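PDB 6DXU: glycosyl hydrolase family 2, TIM barrel domain protein from Parabacteroides merdae ATCC 43184, which probably hydrolyses beta-glucuronides, as a family 2 glycoside hydrolase (beta-glucuronidase) of the human gut microbiome. Local coordinates for residues G106-D111 / D144-F149; P482-G487 / E501-K506; P646-G651 / K656-Y661. One frame throughout, in Å; residues are numbered along the deposited sequence.

Overall arrangement
The three contacts follow one another along the chain and share no helix or strand. Contact 1 joins a strand and a helix of the sugar-binding domain. Contact 2 lies in the TIM barrel, between the loop after a strand and the next helix. Contact 3 links two strands of different sheets in the C-terminal part. Contacts 2 and 3 are closer, their centres about 34 Å apart; contact 1 lies across the chain's centre from both. Contacts 1 and 2 are largely buried: contact 1 is an apolar touch with a loose charge pair at its border, contact 2 centres on a glutamate against proline and isoleucine. Contact 3 is partly buried and rests on hydrogen bonds from an arginine and a lysine.

Contact 1: G106-D111 / D144-F149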
ATOM      1  N   GLY D 106      -3.582  13.602 -33.839  1.00 18.69           N
ATOM      2  CA  GLY D 106      -3.572  14.612 -32.801  1.00 21.85           C
ATOM      3  C   GLY D 106      -3.848  14.059 -31.408  1.00 25.29           C
ATOM      4  O   GLY D 106      -4.158  12.883 -31.208  1.00 22.49           O
ATOM      5  N   ARG D 107      -3.758  14.958 -30.431  1.00 21.26           N
ATOM      6  CA  ARG D 107      -3.964  14.636 -29.029  1.00 20.94           C
ATOM      7  C   ARG D 107      -5.284  15.218 -28.567  1.00 20.61           C
ATOM      8  O   ARG D 107      -5.729  16.259 -29.068  1.00 19.93           O
ATOM      9  CB  ARG D 107      -2.837  15.196 -28.143  1.00 21.08           C
ATOM     10  CG  ARG D 107      -1.431  14.917 -28.648  1.00 25.93           C
ATOM     11  CD  ARG D 107      -1.156  13.433 -28.804  1.00 25.35           C
ATOM     12  NE  ARG D 107      -1.117  12.720 -27.526  1.00 22.98           N
ATOM     13  CZ  ARG D 107      -0.796  11.436 -27.404  1.00 28.35           C
ATOM     14  NH1 ARG D 107      -0.494  10.726 -28.485  1.00 30.20           N
ATOM     15  NH2 ARG D 107      -0.780  10.857 -26.210  1.00 24.60           N
ATOM     16  N   ILE D 108      -5.884  14.546 -27.583  1.00 19.02           N
ATOM     17  CA  ILE D 108      -7.116  14.984 -26.936  1.00 18.73           C
ATOM     18  C   ILE D 108      -6.771  15.276 -25.484  1.00 20.65           C
ATOM     19  O   ILE D 108      -6.398  14.357 -24.735  1.00 20.69           O
ATOM     20  CB  ILE D 108      -8.203  13.895 -26.999  1.00 25.21           C
ATOM     21  CG1 ILE D 108      -8.381  13.375 -28.421  1.00 32.33           C
ATOM     22  CG2 ILE D 108      -9.523  14.423 -26.465  1.00 30.17           C
ATOM     23  CD1 ILE D 108      -9.071  12.010 -28.462  1.00 29.78           C
ATOM     24  N   VAL D 109      -6.922  16.529 -25.066  1.00 20.12           N
ATOM     25  CA  VAL D 109      -6.558  16.924 -23.714  1.00 18.97           C
ATOM     26  C   VAL D 109      -7.778  17.537 -23.040  1.00 19.96           C
ATOM     27  O   VAL D 109      -8.463  18.385 -23.628  1.00 21.56           O
ATOM     28  CB  VAL D 109      -5.368  17.902 -23.703  1.00 19.02           C
ATOM     29  CG1 VAL D 109      -5.110  18.409 -22.305  1.00 21.72           C
ATOM     30  CG2 VAL D 109      -4.116  17.222 -24.259  1.00 19.19           C
ATOM     31  N   LEU D 110      -8.037  17.120 -21.805  1.00 16.18           N
ATOM     32  CA  LEU D 110      -9.020  17.772 -20.952  1.00 18.98           C
ATOM     33  C   LEU D 110      -8.289  18.799 -20.107  1.00 20.14           C
ATOM     34  O   LEU D 110      -7.365  18.450 -19.371  1.00 19.78           O
ATOM     35  CB  LEU D 110      -9.730  16.768 -20.047  1.00 18.59           C
ATOM     36  CG  LEU D 110     -10.583  15.684 -20.700  1.00 19.94           C
ATOM     37  CD1 LEU D 110     -11.042  14.672 -19.623  1.00 20.69           C
ATOM     38  CD2 LEU D 110     -11.760  16.286 -21.440  1.00 22.67           C
ATOM     39  N   ASP D 111      -8.694  20.058 -20.219  1.00 19.81           N
ATOM     40  CA  ASP D 111      -7.998  21.165 -19.577  1.00 19.47           C
ATOM     41  C   ASP D 111      -8.948  21.778 -18.560  1.00 17.58           C
ATOM     42  O   ASP D 111      -9.948  22.396 -18.937  1.00 17.99           O
ATOM     43  CB  ASP D 111      -7.552  22.184 -20.632  1.00 23.22           C
ATOM     44  CG  ASP D 111      -6.915  23.423 -20.030  1.00 32.11           C
ATOM     45  OD1 ASP D 111      -6.349  23.332 -18.923  1.00 36.41           O
ATOM     46  OD2 ASP D 111      -6.972  24.488 -20.678  1.00 42.67           O
ATOM     47  N   ASP D 144      -4.801   8.132 -25.275  1.00 19.99           N
ATOM     48  CA  ASP D 144      -4.618   6.678 -25.247  1.00 19.96           C
ATOM     49  C   ASP D 144      -5.843   5.963 -24.692  1.00 18.34           C
ATOM     50  O   ASP D 144      -6.245   4.915 -25.214  1.00 17.61           O
ATOM     51  CB  ASP D 144      -3.378   6.313 -24.436  1.00 25.34           C
ATOM     52  CG  ASP D 144      -2.090   6.723 -25.121  1.00 33.85           C
ATOM     53  OD1 ASP D 144      -2.118   6.983 -26.344  1.00 34.44           O
ATOM     54  OD2 ASP D 144      -1.048   6.804 -24.437  1.00 43.34           O
ATOM     55  N   ALA D 145      -6.459   6.511 -23.645  1.00 16.37           N
ATOM     56  CA  ALA D 145      -7.647   5.866 -23.091  1.00 17.13           C
ATOM     57  C   ALA D 145      -8.805   5.895 -24.075  1.00 20.63           C
ATOM     58  O   ALA D 145      -9.561   4.921 -24.184  1.00 17.62           O
ATOM     59  CB  ALA D 145      -8.058   6.536 -21.781  1.00 21.45           C
ATOM     60  N   VAL D 146      -8.974   7.009 -24.791  1.00 18.63           N
ATOM     61  CA  VAL D 146     -10.033   7.076 -25.790  1.00 19.30           C
ATOM     62  C   VAL D 146      -9.817   6.009 -26.855  1.00 18.90           C
ATOM     63  O   VAL D 146     -10.749   5.296 -27.243  1.00 20.20           O
ATOM     64  CB  VAL D 146     -10.088   8.482 -26.417  1.00 20.59           C
ATOM     65  CG1 VAL D 146     -10.943   8.459 -27.676  1.00 18.45           C
ATOM     66  CG2 VAL D 146     -10.580   9.511 -25.402  1.00 18.46           C
ATOM     67  N   LYS D 147      -8.585   5.894 -27.355  1.00 16.93           N
ATOM     68  CA  LYS D 147      -8.293   4.877 -28.364  1.00 22.44           C
ATOM     69  C   LYS D 147      -8.607   3.476 -27.837  1.00 19.41           C
ATOM     70  O   LYS D 147      -9.242   2.664 -28.523  1.00 19.57           O
ATOM     71  CB  LYS D 147      -6.833   4.988 -28.799  1.00 21.00           C
ATOM     72  CG  LYS D 147      -6.403   3.916 -29.790  1.00 30.97           C
ATOM     73  CD  LYS D 147      -4.931   4.097 -30.182  1.00 35.28           C
ATOM     74  CE  LYS D 147      -4.424   2.919 -31.015  1.00 42.90           C
ATOM     75  N   ALA D 148      -8.177   3.179 -26.616  1.00 17.98           N
ATOM     76  CA  ALA D 148      -8.429   1.847 -26.060  1.00 16.56           C
ATOM     77  C   ALA D 148      -9.927   1.587 -25.923  1.00 19.83           C
ATOM     78  O   ALA D 148     -10.410   0.488 -26.228  1.00 20.04           O
ATOM     79  CB  ALA D 148      -7.722   1.705 -24.713  1.00 18.08           C
ATOM     80  N   PHE D 149     -10.684   2.596 -25.489  1.00 18.32           N
ATOM     81  CA  PHE D 149     -12.127   2.423 -25.380  1.00 19.20           C
ATOM     82  C   PHE D 149     -12.762   2.201 -26.741  1.00 20.41           C
ATOM     83  O   PHE D 149     -13.625   1.326 -26.901  1.00 19.90           O
ATOM     84  CB  PHE D 149     -12.778   3.630 -24.709  1.00 16.01           C
ATOM     85  CG  PHE D 149     -14.270   3.653 -24.866  1.00 18.96           C
ATOM     86  CD1 PHE D 149     -15.074   2.803 -24.133  1.00 20.46           C
ATOM     87  CD2 PHE D 149     -14.872   4.534 -25.764  1.00 18.37           C
ATOM     88  CE1 PHE D 149     -16.452   2.812 -24.287  1.00 22.37           C
ATOM     89  CE2 PHE D 149     -16.246   4.554 -25.918  1.00 20.42           C
ATOM     90  CZ  PHE D 149     -17.039   3.693 -25.181  1.00 18.89           C
TER
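Ile108 and Val146 meet with their side chains at about a right angle. The touch is made by single methyl groups, Ile108 CD1 and Val146 CG1, 4.1 Å apart. Ile108 reaches across with an extended outer end (chi2 160°), which carries CD1 toward the helix. Val146 answers with the methyl that lies anti to its own backbone N (chi1 166°). The overlap is small, and the backbones stay well separated, with the CA atoms of Ile108 and Val146 8.5 Å apart.

Arg107 and Asp144 form a second, looser pair beside it. Their planes are almost perpendicular, 86° apart, and the carboxylate approaches the guanidinium obliquely. Arg107 NH2 and Asp144 OD1 are 4.1 Å apart, too far for a salt bridge. At this distance the opposite charges probably attract only weakly. The arginine chain is bent at both chi2 and chi3, which brings its tip nearer the helix. Its real salt bridge is made by NE, with Asp141.

Strand 107-112 lies between strands 194-199 and 138-141 in one sheet of the jelly-roll-like sugar-binding domain. Helix 143-150 follows strand 138-141 directly, and Thr143 OG1 is hydrogen-bonded to Ile108 N. Val146 and Phe149 also touch Val162 at the start of strand 162-169, so the helix spans from one sheet to the other.

Contact 2: P482-G487 / E501-K506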
ATOM      1  N   PRO D 482      -0.481  43.576   8.333  1.00 22.91           N
ATOM      2  CA  PRO D 482      -1.104  43.223   9.610  1.00 21.31           C
ATOM      3  C   PRO D 482      -2.620  43.202   9.487  1.00 24.86           C
ATOM      4  O   PRO D 482      -3.160  43.393   8.392  1.00 22.18           O
ATOM      5  CB  PRO D 482      -0.635  44.347  10.540  1.00 23.35           C
ATOM      6  CG  PRO D 482      -0.641  45.546   9.611  1.00 27.60           C
ATOM      7  CD  PRO D 482      -0.132  45.005   8.267  1.00 23.89           C
ATOM      8  N   SER D 483      -3.308  43.002  10.607  1.00 23.83           N
ATOM      9  CA  SER D 483      -4.757  43.111  10.677  1.00 25.37           C
ATOM     10  C   SER D 483      -5.115  44.496  11.207  1.00 26.10           C
ATOM     11  O   SER D 483      -4.765  44.837  12.341  1.00 27.65           O
ATOM     12  CB  SER D 483      -5.335  42.018  11.577  1.00 28.55           C
ATOM     13  OG  SER D 483      -6.737  42.154  11.706  1.00 29.43           O
ATOM     14  N   ILE D 484      -5.787  45.298  10.387  1.00 20.33           N
ATOM     15  CA  ILE D 484      -6.220  46.641  10.777  1.00 23.29           C
ATOM     16  C   ILE D 484      -7.669  46.790  10.339  1.00 25.20           C
ATOM     17  O   ILE D 484      -7.948  47.050   9.163  1.00 26.46           O
ATOM     18  CB  ILE D 484      -5.351  47.752  10.181  1.00 27.65           C
ATOM     19  CG1 ILE D 484      -3.878  47.581  10.571  1.00 25.18           C
ATOM     20  CG2 ILE D 484      -5.853  49.122  10.654  1.00 25.07           C
ATOM     21  CD1 ILE D 484      -2.970  48.558   9.804  1.00 28.99           C
ATOM     22  N   TRP D 485      -8.593  46.629  11.282  1.00 26.61           N
ATOM     23  CA  TRP D 485     -10.016  46.769  11.007  1.00 27.96           C
ATOM     24  C   TRP D 485     -10.606  47.899  11.845  1.00 27.40           C
ATOM     25  O   TRP D 485     -11.536  47.673  12.627  1.00 29.42           O
ATOM     26  CB  TRP D 485     -10.729  45.444  11.300  1.00 29.15           C
ATOM     27  CG  TRP D 485     -10.567  44.405  10.233  1.00 22.43           C
ATOM     28  CD1 TRP D 485      -9.614  43.428  10.165  1.00 26.13           C
ATOM     29  CD2 TRP D 485     -11.407  44.227   9.091  1.00 24.05           C
ATOM     30  NE1 TRP D 485      -9.801  42.665   9.030  1.00 25.80           N
ATOM     31  CE2 TRP D 485     -10.902  43.132   8.361  1.00 25.99           C
ATOM     32  CE3 TRP D 485     -12.542  44.891   8.614  1.00 21.39           C
ATOM     33  CZ2 TRP D 485     -11.494  42.684   7.181  1.00 23.63           C
ATOM     34  CZ3 TRP D 485     -13.129  44.445   7.444  1.00 24.62           C
ATOM     35  CH2 TRP D 485     -12.604  43.357   6.739  1.00 23.89           C
ATOM     36  N   ALA D 486     -10.057  49.104  11.704  1.00 26.35           N
ATOM     37  CA  ALA D 486     -10.446  50.226  12.551  1.00 28.37           C
ATOM     38  C   ALA D 486     -11.911  50.587  12.334  1.00 28.59           C
ATOM     39  O   ALA D 486     -12.351  50.809  11.200  1.00 28.17           O
ATOM     40  CB  ALA D 486      -9.565  51.441  12.258  1.00 27.42           C
ATOM     41  N   GLY D 487     -12.658  50.685  13.433  1.00 28.78           N
ATOM     42  CA  GLY D 487     -14.068  50.983  13.346  1.00 27.46           C
ATOM     43  C   GLY D 487     -14.934  49.788  13.041  1.00 31.64           C
ATOM     44  O   GLY D 487     -16.152  49.946  12.880  1.00 27.75           O
ATOM     45  N   GLU D 501       0.326  54.225  10.805  1.00 26.93           N
ATOM     46  CA  GLU D 501       1.662  54.777  11.035  1.00 26.10           C
ATOM     47  C   GLU D 501       2.477  53.882  11.959  1.00 29.14           C
ATOM     48  O   GLU D 501       3.670  53.642  11.723  1.00 34.37           O
ATOM     49  CB  GLU D 501       1.552  56.187  11.619  1.00 25.15           C
ATOM     50  CG  GLU D 501       1.147  57.246  10.602  1.00 27.34           C
ATOM     51  CD  GLU D 501       0.773  58.566  11.258  1.00 36.90           C
ATOM     52  OE1 GLU D 501       0.524  58.582  12.484  1.00 37.49           O
ATOM     53  OE2 GLU D 501       0.694  59.584  10.540  1.00 34.21           O
ATOM     54  N   GLN D 502       1.857  53.400  13.032  1.00 28.62           N
ATOM     55  CA  GLN D 502       2.556  52.504  13.946  1.00 29.22           C
ATOM     56  C   GLN D 502       2.901  51.182  13.271  1.00 36.23           C
ATOM     57  O   GLN D 502       3.983  50.627  13.497  1.00 28.18           O
ATOM     58  CB  GLN D 502       1.712  52.262  15.194  1.00 30.24           C
ATOM     59  CG  GLN D 502       1.474  53.510  16.022  1.00 31.81           C
ATOM     60  N   GLU D 503       1.982  50.643  12.469  1.00 26.26           N
ATOM     61  CA  GLU D 503       2.208  49.330  11.875  1.00 27.95           C
ATOM     62  C   GLU D 503       3.268  49.364  10.781  1.00 28.89           C
ATOM     63  O   GLU D 503       4.082  48.440  10.682  1.00 30.03           O
ATOM     64  CB  GLU D 503       0.892  48.764  11.339  1.00 29.62           C
ATOM     65  CG  GLU D 503      -0.034  48.278  12.441  1.00 26.79           C
ATOM     66  CD  GLU D 503       0.536  47.039  13.149  1.00 39.38           C
ATOM     67  OE1 GLU D 503       1.215  46.222  12.484  1.00 34.65           O
ATOM     68  OE2 GLU D 503       0.320  46.888  14.370  1.00 42.16           O
ATOM     69  N   MET D 504       3.277  50.408   9.946  1.00 25.63           N
ATOM     70  CA  MET D 504       4.224  50.429   8.839  1.00 28.52           C
ATOM     71  C   MET D 504       5.668  50.404   9.325  1.00 28.10           C
ATOM     72  O   MET D 504       6.549  49.916   8.611  1.00 31.59           O
ATOM     73  CB  MET D 504       3.962  51.641   7.938  1.00 29.57           C
ATOM     74  CG  MET D 504       4.387  52.991   8.496  1.00 34.73           C
ATOM     75  SD  MET D 504       6.155  53.330   8.294  1.00 33.15           S
ATOM     76  CE  MET D 504       6.277  53.582   6.523  1.00 30.75           C
ATOM     77  N   GLN D 505       5.933  50.929  10.527  1.00 30.75           N
ATOM     78  CA  GLN D 505       7.296  50.990  11.053  1.00 30.24           C
ATOM     79  C   GLN D 505       7.833  49.627  11.479  1.00 35.02           C
ATOM     80  O   GLN D 505       9.046  49.491  11.703  1.00 28.99           O
ATOM     81  CB  GLN D 505       7.351  51.959  12.238  1.00 34.06           C
ATOM     82  CG  GLN D 505       6.977  53.397  11.887  1.00 33.42           C
ATOM     83  CD  GLN D 505       7.030  54.315  13.094  1.00 47.54           C
ATOM     84  OE1 GLN D 505       5.997  54.663  13.681  1.00 44.13           O
ATOM     85  NE2 GLN D 505       8.241  54.715  13.473  1.00 43.64           N
ATOM     86  N   LYS D 506       6.967  48.622  11.615  1.00 25.64           N
ATOM     87  CA  LYS D 506       7.411  47.315  12.076  1.00 26.98           C
ATOM     88  C   LYS D 506       8.037  46.467  10.978  1.00 31.52           C
ATOM     89  O   LYS D 506       8.697  45.471  11.284  1.00 24.93           O
ATOM     90  CB  LYS D 506       6.242  46.548  12.694  1.00 28.03           C
ATOM     91  CG  LYS D 506       5.624  47.238  13.892  1.00 30.94           C
ATOM     92  CD  LYS D 506       4.515  46.389  14.493  1.00 38.20           C
ATOM     93  CE  LYS D 506       3.776  47.140  15.590  1.00 46.66           C
ATOM     94  NZ  LYS D 506       2.711  46.288  16.200  1.00 51.49           N
TER
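The carboxylate of Glu503 has Pro482 on one side of its plane and the ammonium of Lys506 on the other. On the first side Pro482 CB lies 3.3 Å from Glu503 OE1, and CG of the same proline ring is 3.5 Å from Glu503 OE1. These are contacts of an oxygen with ring carbons. On the second side Lys506 NZ makes a salt bridge of 3.1 Å to Glu503 OE2, coming in 42° out of the carboxylate plane. Within 482-487, the Trp485 ring has Ser483 OG at its edge, in plane.

Glu503 bends at chi2 (-68°), which lays its carboxylate alongside the proline. Its aliphatic part is used as well: Ile484 CD1 packs 4.0 Å from Glu503 CG. The glutamate runs past both Pro482 and Ile484 in the opposite direction. Cut back to an alanine here, the side chain would lose its carboxylate, which would probably leave Lys506 without its close acidic partner and open a gap beside Pro482 and Ile484.

Phe510 touches Pro482 and Met504, extending the apolar patch. The contact belongs to a beta-alpha unit of the TIM barrel: the loop leaving parallel strand 479-481 packs against the next helix, 496-504.

Contact 3: P646-G651 / K656-Y661; sequences PVRWGG and KEILVY
Lys656 starts its path over Arg648: its CB sits above one face of the guanidinium, 3.6 Å from the plane and offset toward the rim. The chain then bends at chi2 and chi3 and curls toward strand 647-649. CD approaches Trp649 O. CE passes between two neighbours, with Lys656 CE 3.5 Å from Trp649 O and 3.7 Å from Arg648 NH2. At the tip, Lys656 NZ gives a 2.9 Å hydrogen bond to Trp649 O, in the carbonyl plane. Gly650 lies next to this amine, where a side chain would clash with it.

Arg648 runs the opposite way and grips one atom end-on. Its NH1 bonds Glu657 O at 2.8 Å, and NH2 bonds Glu657 O at 3.1 Å. The oxygen lies in the guanidinium plane, but NH1 is 38° out of the carbonyl plane. Ile658 CG1 rests at the guanidinium edge.

The strands lie in different sheets, at 136° to each other, and these side chains span the gap. Tyr697 OH adds a bond to Arg648 NH1. Arg648 NH2 and Lys656 NZ, 4.6 Å apart, both form salt bridges with Glu526 OE1, so the acid probably balances their charge and ties the two strands together.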
ATOM      1  N   PRO D 646     -36.045  54.499   1.042  1.00 26.67           N
ATOM      2  CA  PRO D 646     -37.315  55.089   0.581  1.00 29.16           C
ATOM      3  C   PRO D 646     -37.982  56.020   1.587  1.00 28.94           C
ATOM      4  O   PRO D 646     -38.671  56.975   1.193  1.00 29.77           O
ATOM      5  CB  PRO D 646     -38.187  53.856   0.305  1.00 27.21           C
ATOM      6  CG  PRO D 646     -37.648  52.802   1.191  1.00 27.24           C
ATOM      7  CD  PRO D 646     -36.150  53.040   1.233  1.00 24.88           C
ATOM      8  N   VAL D 647     -37.785  55.775   2.881  1.00 24.24           N
ATOM      9  CA  VAL D 647     -38.477  56.525   3.925  1.00 27.48           C
ATOM     10  C   VAL D 647     -37.469  57.000   4.969  1.00 26.08           C
ATOM     11  O   VAL D 647     -36.900  56.184   5.709  1.00 29.08           O
ATOM     12  CB  VAL D 647     -39.592  55.708   4.594  1.00 27.47           C
ATOM     13  CG1 VAL D 647     -40.458  56.638   5.437  1.00 27.47           C
ATOM     14  CG2 VAL D 647     -40.446  54.993   3.547  1.00 28.20           C
ATOM     15  N   ARG D 648     -37.261  58.313   5.035  1.00 23.05           N
ATOM     16  CA  ARG D 648     -36.533  58.946   6.128  1.00 26.37           C
ATOM     17  C   ARG D 648     -37.489  59.309   7.268  1.00 27.94           C
ATOM     18  O   ARG D 648     -38.715  59.199   7.146  1.00 29.29           O
ATOM     19  CB  ARG D 648     -35.801  60.182   5.625  1.00 26.60           C
ATOM     20  CG  ARG D 648     -34.654  59.860   4.681  1.00 27.92           C
ATOM     21  CD  ARG D 648     -33.751  61.088   4.486  1.00 28.32           C
ATOM     22  NE  ARG D 648     -32.925  61.300   5.669  1.00 24.60           N
ATOM     23  CZ  ARG D 648     -31.833  62.059   5.699  1.00 23.57           C
ATOM     24  NH1 ARG D 648     -31.431  62.688   4.605  1.00 22.40           N
ATOM     25  NH2 ARG D 648     -31.140  62.169   6.829  1.00 25.38           N
ATOM     26  N   TRP D 649     -36.925  59.738   8.397  1.00 26.28           N
ATOM     27  CA  TRP D 649     -37.786  60.029   9.536  1.00 30.41           C
ATOM     28  C   TRP D 649     -37.137  61.043  10.472  1.00 33.16           C
ATOM     29  O   TRP D 649     -35.933  61.307  10.415  1.00 29.39           O
ATOM     30  CB  TRP D 649     -38.165  58.749  10.302  1.00 29.11           C
ATOM     31  CG  TRP D 649     -37.038  58.070  11.021  1.00 27.79           C
ATOM     32  CD1 TRP D 649     -36.629  58.304  12.299  1.00 29.03           C
ATOM     33  CD2 TRP D 649     -36.196  57.021  10.516  1.00 30.57           C
ATOM     34  NE1 TRP D 649     -35.574  57.483  12.620  1.00 33.55           N
ATOM     35  CE2 TRP D 649     -35.289  56.683  11.545  1.00 31.56           C
ATOM     36  CE3 TRP D 649     -36.120  56.341   9.296  1.00 25.24           C
ATOM     37  CZ2 TRP D 649     -34.309  55.694  11.389  1.00 31.59           C
ATOM     38  CZ3 TRP D 649     -35.148  55.348   9.143  1.00 27.73           C
ATOM     39  CH2 TRP D 649     -34.251  55.044  10.182  1.00 26.29           C
ATOM     40  N   GLY D 650     -37.968  61.617  11.331  1.00 34.43           N
ATOM     41  CA  GLY D 650     -37.525  62.597  12.297  1.00 37.23           C
ATOM     42  C   GLY D 650     -38.658  63.553  12.615  1.00 39.41           C
ATOM     43  O   GLY D 650     -39.809  63.317  12.266  1.00 30.69           O
ATOM     44  N   GLY D 651     -38.303  64.659  13.267  1.00 38.05           N
ATOM     45  CA  GLY D 651     -39.301  65.636  13.631  1.00 32.94           C
ATOM     46  C   GLY D 651     -39.731  66.499  12.466  1.00 38.83           C
ATOM     47  O   GLY D 651     -39.023  66.659  11.468  1.00 32.83           O
ATOM     48  N   LYS D 656     -32.550  67.682   7.935  1.00 32.81           N
ATOM     49  CA  LYS D 656     -31.918  66.382   7.773  1.00 27.45           C
ATOM     50  C   LYS D 656     -30.639  66.509   6.967  1.00 26.41           C
ATOM     51  O   LYS D 656     -30.590  67.227   5.960  1.00 24.95           O
ATOM     52  CB  LYS D 656     -32.866  65.408   7.074  1.00 29.31           C
ATOM     53  CG  LYS D 656     -34.228  65.303   7.732  1.00 30.26           C
ATOM     54  CD  LYS D 656     -34.108  64.877   9.184  1.00 32.78           C
ATOM     55  CE  LYS D 656     -33.494  63.495   9.301  1.00 34.29           C
ATOM     56  NZ  LYS D 656     -33.552  62.964  10.683  1.00 34.83           N
ATOM     57  N   GLU D 657     -29.617  65.773   7.392  1.00 28.73           N
ATOM     58  CA  GLU D 657     -28.359  65.763   6.662  1.00 26.93           C
ATOM     59  C   GLU D 657     -28.510  64.984   5.361  1.00 25.37           C
ATOM     60  O   GLU D 657     -29.058  63.874   5.344  1.00 26.34           O
ATOM     61  CB  GLU D 657     -27.259  65.152   7.521  1.00 26.50           C
ATOM     62  CG  GLU D 657     -25.877  65.230   6.882  1.00 33.89           C
ATOM     63  CD  GLU D 657     -24.770  64.841   7.855  1.00 38.47           C
ATOM     64  OE1 GLU D 657     -24.846  63.746   8.431  1.00 40.67           O
ATOM     65  OE2 GLU D 657     -23.827  65.638   8.051  1.00 49.27           O
ATOM     66  N   ILE D 658     -28.047  65.587   4.269  1.00 24.48           N
ATOM     67  CA  ILE D 658     -28.000  64.964   2.953  1.00 25.68           C
ATOM     68  C   ILE D 658     -26.546  64.965   2.505  1.00 30.93           C
ATOM     69  O   ILE D 658     -25.897  66.020   2.504  1.00 26.37           O
ATOM     70  CB  ILE D 658     -28.883  65.712   1.934  1.00 25.73           C
ATOM     71  CG1 ILE D 658     -30.359  65.656   2.359  1.00 27.26           C
ATOM     72  CG2 ILE D 658     -28.691  65.137   0.534  1.00 23.35           C
ATOM     73  CD1 ILE D 658     -31.271  66.517   1.487  1.00 23.85           C
ATOM     74  N   LEU D 659     -26.029  63.784   2.158  1.00 25.75           N
ATOM     75  CA  LEU D 659     -24.665  63.612   1.679  1.00 22.12           C
ATOM     76  C   LEU D 659     -24.685  63.346   0.183  1.00 22.24           C
ATOM     77  O   LEU D 659     -25.523  62.586  -0.308  1.00 25.87           O
ATOM     78  CB  LEU D 659     -23.969  62.439   2.400  1.00 23.98           C
ATOM     79  CG  LEU D 659     -23.936  62.466   3.925  1.00 29.84           C
ATOM     80  CD1 LEU D 659     -23.201  61.246   4.476  1.00 30.26           C
ATOM     81  CD2 LEU D 659     -23.307  63.765   4.416  1.00 30.93           C
ATOM     82  N   VAL D 660     -23.753  63.952  -0.541  1.00 23.74           N
ATOM     83  CA  VAL D 660     -23.580  63.697  -1.967  1.00 24.27           C
ATOM     84  C   VAL D 660     -22.149  63.228  -2.191  1.00 27.24           C
ATOM     85  O   VAL D 660     -21.199  63.888  -1.751  1.00 26.80           O
ATOM     86  CB  VAL D 660     -23.902  64.944  -2.808  1.00 23.72           C
ATOM     87  CG1 VAL D 660     -23.567  64.713  -4.276  1.00 25.81           C
ATOM     88  CG2 VAL D 660     -25.380  65.300  -2.641  1.00 24.23           C
ATOM     89  N   TYR D 661     -21.997  62.076  -2.847  1.00 26.23           N
ATOM     90  CA  TYR D 661     -20.677  61.542  -3.183  1.00 21.73           C
ATOM     91  C   TYR D 661     -20.430  61.808  -4.661  1.00 24.30           C
ATOM     92  O   TYR D 661     -21.148  61.303  -5.530  1.00 26.01           O
ATOM     93  CB  TYR D 661     -20.567  60.059  -2.795  1.00 22.13           C
ATOM     94  CG  TYR D 661     -20.394  59.965  -1.301  1.00 21.05           C
ATOM     95  CD1 TYR D 661     -19.156  60.200  -0.716  1.00 20.72           C
ATOM     96  CD2 TYR D 661     -21.486  59.762  -0.461  1.00 21.72           C
ATOM     97  CE1 TYR D 661     -18.989  60.179   0.658  1.00 22.25           C
ATOM     98  CE2 TYR D 661     -21.330  59.729   0.920  1.00 22.53           C
ATOM     99  CZ  TYR D 661     -20.071  59.946   1.470  1.00 23.05           C
ATOM    100  OH  TYR D 661     -19.897  59.936   2.833  1.00 24.21           O
TER